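Local coordinates for protein HD superfamily hydrolase (Clostridium acetobutylicum ATCC 824, PDB 3CCG) that probably hydrolyses diadenosine tetraphosphate symmetrically to two molecules of ADP, using a pair of iron ions held by its HD domain, at residues K44-D53 with D102-H112. Residues are numbered along the deposited sequence; the frame is centred on the assembly and turned at random.
With FE (Fe (III) ion), chain C; FE (Fe (III) ion), chain B.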
# COMPACT_ATOMS: atom_id res chain seq x y z
N LYS A 44 -3.94 -28.42 -13.41
CA LYS A 44 -3.18 -27.33 -12.75
C LYS A 44 -4.01 -26.73 -11.61
O LYS A 44 -3.49 -26.45 -10.49
CB LYS A 44 -2.78 -26.24 -13.75
CG LYS A 44 -1.60 -26.64 -14.63
CD LYS A 44 -1.28 -25.70 -15.81
CE LYS A 44 -0.97 -24.28 -15.45
NZ LYS A 44 -0.59 -23.37 -16.64
N ALA A 45 -5.30 -26.48 -11.87
CA ALA A 45 -6.20 -25.93 -10.89
C ALA A 45 -6.34 -26.89 -9.71
O ALA A 45 -6.28 -26.51 -8.53
CB ALA A 45 -7.56 -25.62 -11.48
N ARG A 46 -6.58 -28.16 -10.00
CA ARG A 46 -6.74 -29.19 -8.94
C ARG A 46 -5.49 -29.31 -8.04
O ARG A 46 -5.60 -29.38 -6.81
CB ARG A 46 -7.07 -30.57 -9.55
CG ARG A 46 -7.31 -31.73 -8.52
CD ARG A 46 -7.43 -33.13 -9.17
NE ARG A 46 -8.33 -33.03 -10.31
CZ ARG A 46 -9.65 -32.95 -10.22
NH1 ARG A 46 -10.22 -33.01 -9.03
NH2 ARG A 46 -10.40 -32.84 -11.30
N ILE A 47 -4.31 -29.38 -8.63
CA ILE A 47 -3.10 -29.56 -7.79
C ILE A 47 -2.77 -28.28 -7.02
O ILE A 47 -2.47 -28.33 -5.85
CB ILE A 47 -1.90 -30.04 -8.58
CG1 ILE A 47 -2.17 -31.38 -9.24
CG2 ILE A 47 -0.60 -30.19 -7.68
CD1 ILE A 47 -1.19 -31.63 -10.38
N ALA A 48 -2.84 -27.13 -7.69
CA ALA A 48 -2.54 -25.91 -6.98
C ALA A 48 -3.54 -25.70 -5.86
O ALA A 48 -3.17 -25.31 -4.75
CB ALA A 48 -2.56 -24.73 -7.97
N GLY A 49 -4.83 -25.95 -6.09
CA GLY A 49 -5.82 -25.76 -5.05
C GLY A 49 -5.62 -26.75 -3.89
O GLY A 49 -5.73 -26.42 -2.71
N LEU A 50 -5.31 -28.00 -4.25
CA LEU A 50 -5.11 -29.00 -3.23
C LEU A 50 -3.94 -28.66 -2.29
O LEU A 50 -4.08 -28.82 -1.07
CB LEU A 50 -4.87 -30.37 -3.86
CG LEU A 50 -4.67 -31.57 -2.90
CD1 LEU A 50 -5.85 -31.75 -1.96
CD2 LEU A 50 -4.35 -32.81 -3.72
N VAL A 51 -2.82 -28.20 -2.85
CA VAL A 51 -1.60 -28.05 -2.05
C VAL A 51 -1.29 -26.63 -1.62
O VAL A 51 -0.32 -26.41 -0.89
CB VAL A 51 -0.39 -28.64 -2.78
CG1 VAL A 51 -0.69 -30.08 -3.27
CG2 VAL A 51 0.02 -27.79 -3.93
N HIS A 52 -2.16 -25.69 -1.92
CA HIS A 52 -1.85 -24.26 -1.73
C HIS A 52 -1.50 -23.95 -0.27
O HIS A 52 -0.68 -23.05 -0.04
CB HIS A 52 -2.98 -23.35 -2.19
CG HIS A 52 -4.10 -23.26 -1.22
ND1 HIS A 52 -5.06 -24.24 -1.01
CD2 HIS A 52 -4.41 -22.28 -0.34
CE1 HIS A 52 -5.90 -23.85 -0.07
NE2 HIS A 52 -5.51 -22.67 0.37
N ASP A 53 -2.11 -24.66 0.68
CA ASP A 53 -1.93 -24.35 2.11
C ASP A 53 -0.99 -25.41 2.75
O ASP A 53 -1.04 -25.60 3.95
CB ASP A 53 -3.26 -24.26 2.89
CG ASP A 53 -3.72 -22.87 3.12
OD1 ASP A 53 -3.02 -21.89 2.84
OD2 ASP A 53 -4.86 -22.72 3.61
N ASP A 102 5.69 -27.34 -12.19
CA ASP A 102 4.99 -26.41 -13.05
C ASP A 102 5.07 -25.00 -12.49
O ASP A 102 4.63 -24.71 -11.38
CB ASP A 102 3.54 -26.80 -13.28
CG ASP A 102 2.88 -25.89 -14.23
OD1 ASP A 102 2.40 -24.81 -13.86
OD2 ASP A 102 2.79 -26.30 -15.39
N GLU A 103 5.63 -24.10 -13.30
CA GLU A 103 5.89 -22.73 -12.84
C GLU A 103 4.63 -21.98 -12.44
O GLU A 103 4.63 -21.22 -11.44
CB GLU A 103 6.67 -21.93 -13.89
CG GLU A 103 6.83 -20.49 -13.51
N ASP A 104 3.56 -22.17 -13.20
CA ASP A 104 2.29 -21.47 -12.96
C ASP A 104 1.70 -21.98 -11.63
O ASP A 104 1.27 -21.18 -10.81
CB ASP A 104 1.33 -21.74 -14.12
CG ASP A 104 0.19 -20.79 -14.21
OD1 ASP A 104 0.17 -19.70 -13.55
OD2 ASP A 104 -0.74 -21.10 -14.98
N VAL A 105 1.67 -23.29 -11.44
CA VAL A 105 1.19 -23.86 -10.15
C VAL A 105 2.00 -23.29 -9.01
O VAL A 105 1.42 -22.87 -8.01
CB VAL A 105 1.28 -25.37 -10.16
CG1 VAL A 105 1.06 -26.02 -8.77
CG2 VAL A 105 0.28 -25.95 -11.18
N LEU A 106 3.31 -23.28 -9.13
CA LEU A 106 4.12 -22.77 -8.02
C LEU A 106 3.80 -21.29 -7.75
O LEU A 106 3.72 -20.88 -6.58
CB LEU A 106 5.61 -23.00 -8.33
CG LEU A 106 6.02 -24.45 -8.41
CD1 LEU A 106 7.50 -24.51 -8.88
CD2 LEU A 106 5.80 -25.19 -7.09
N ASN A 107 3.67 -20.47 -8.79
CA ASN A 107 3.29 -19.07 -8.58
C ASN A 107 1.92 -18.94 -7.88
O ASN A 107 1.71 -18.09 -6.99
CB ASN A 107 3.22 -18.27 -9.90
CG ASN A 107 4.59 -17.97 -10.46
OD1 ASN A 107 5.58 -17.92 -9.72
ND2 ASN A 107 4.67 -17.81 -11.79
N ALA A 108 0.95 -19.74 -8.31
CA ALA A 108 -0.39 -19.68 -7.74
C ALA A 108 -0.33 -19.98 -6.23
O ALA A 108 -1.04 -19.37 -5.45
CB ALA A 108 -1.29 -20.65 -8.46
N ILE A 109 0.49 -20.94 -5.83
CA ILE A 109 0.66 -21.25 -4.41
C ILE A 109 1.38 -20.08 -3.72
O ILE A 109 0.92 -19.56 -2.70
CB ILE A 109 1.49 -22.52 -4.24
CG1 ILE A 109 0.82 -23.73 -4.90
CG2 ILE A 109 1.75 -22.80 -2.80
CD1 ILE A 109 1.77 -24.97 -5.00
N GLU A 110 2.48 -19.63 -4.30
CA GLU A 110 3.27 -18.57 -3.69
C GLU A 110 2.45 -17.31 -3.38
O GLU A 110 2.64 -16.70 -2.32
CB GLU A 110 4.42 -18.15 -4.57
CG GLU A 110 5.26 -17.02 -4.04
CD GLU A 110 6.54 -16.79 -4.84
OE1 GLU A 110 6.75 -17.39 -5.88
OE2 GLU A 110 7.28 -15.87 -4.42
N PHE A 111 1.63 -16.88 -4.32
CA PHE A 111 0.96 -15.58 -4.21
C PHE A 111 -0.48 -15.64 -3.79
O PHE A 111 -1.23 -14.63 -3.81
CB PHE A 111 1.12 -14.77 -5.52
CG PHE A 111 2.54 -14.43 -5.82
CD1 PHE A 111 3.20 -13.49 -5.07
CD2 PHE A 111 3.27 -15.12 -6.78
CE1 PHE A 111 4.51 -13.19 -5.34
CE2 PHE A 111 4.59 -14.82 -7.04
CZ PHE A 111 5.20 -13.87 -6.30
N HIS A 112 -0.88 -16.79 -3.28
CA HIS A 112 -2.28 -16.89 -2.91
C HIS A 112 -2.66 -16.09 -1.67
O HIS A 112 -3.86 -15.88 -1.47
CB HIS A 112 -2.72 -18.37 -2.67
CG HIS A 112 -2.41 -18.93 -1.31
ND1 HIS A 112 -1.25 -19.60 -0.97
CD2 HIS A 112 -3.19 -18.94 -0.20
CE1 HIS A 112 -1.33 -19.95 0.32
NE2 HIS A 112 -2.51 -19.60 0.79
FE FE C . -6.41 -21.30 2.29
FE FE B . -3.45 -19.76 2.78
O HOH W 1 2.05 -24.44 -17.04
O HOH W 2 -5.21 -20.18 1.81
O HOH W 3 -3.96 -17.73 2.81
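D53 and H112 meet at metal: D53 bridges two iron ions, and its OD1 binds one at 2.2 Å, the same iron that takes H112 NE2. D53 OD2 and H52 NE2 bind the other. H52 also turns its CD2 edge to the face of H112, planes 87° apart, a T-shaped pair. Each imidazole has its rotation fixed by an ND1-H bond lying close to the ring plane, since H52 ND1 donates to G49 O at 2.8 Å and H112 ND1 to I109 O at an N-H...O angle of 162°, leaving both NE2 atoms for iron.

Apolar packing joins the helices, whose segment axes cross at -34°. A48 CB lies 3.9 Å from V105 CG1, and V51 CG2 presses on I109 CD1 at a tight 3.5 Å; I126 of helix 121-132 also touches A48.

At the far end, K44, bent at chi3, meets the D104 side chain at about a right angle in a salt bridge, NZ to OD2 2.8 Å, on the anti lone pair, while S120 holds OD1. A water accepts from K44 NZ and donates to D102 OD2; OD1 of this N-cap residue accepts from V105 N.

H23 and D130 add to the shell of the iron bound by H52, and H86 to that of the iron bound by H112; this is the dinuclear centre of an HD-domain hydrolase, H52-D53 being its signature dyad.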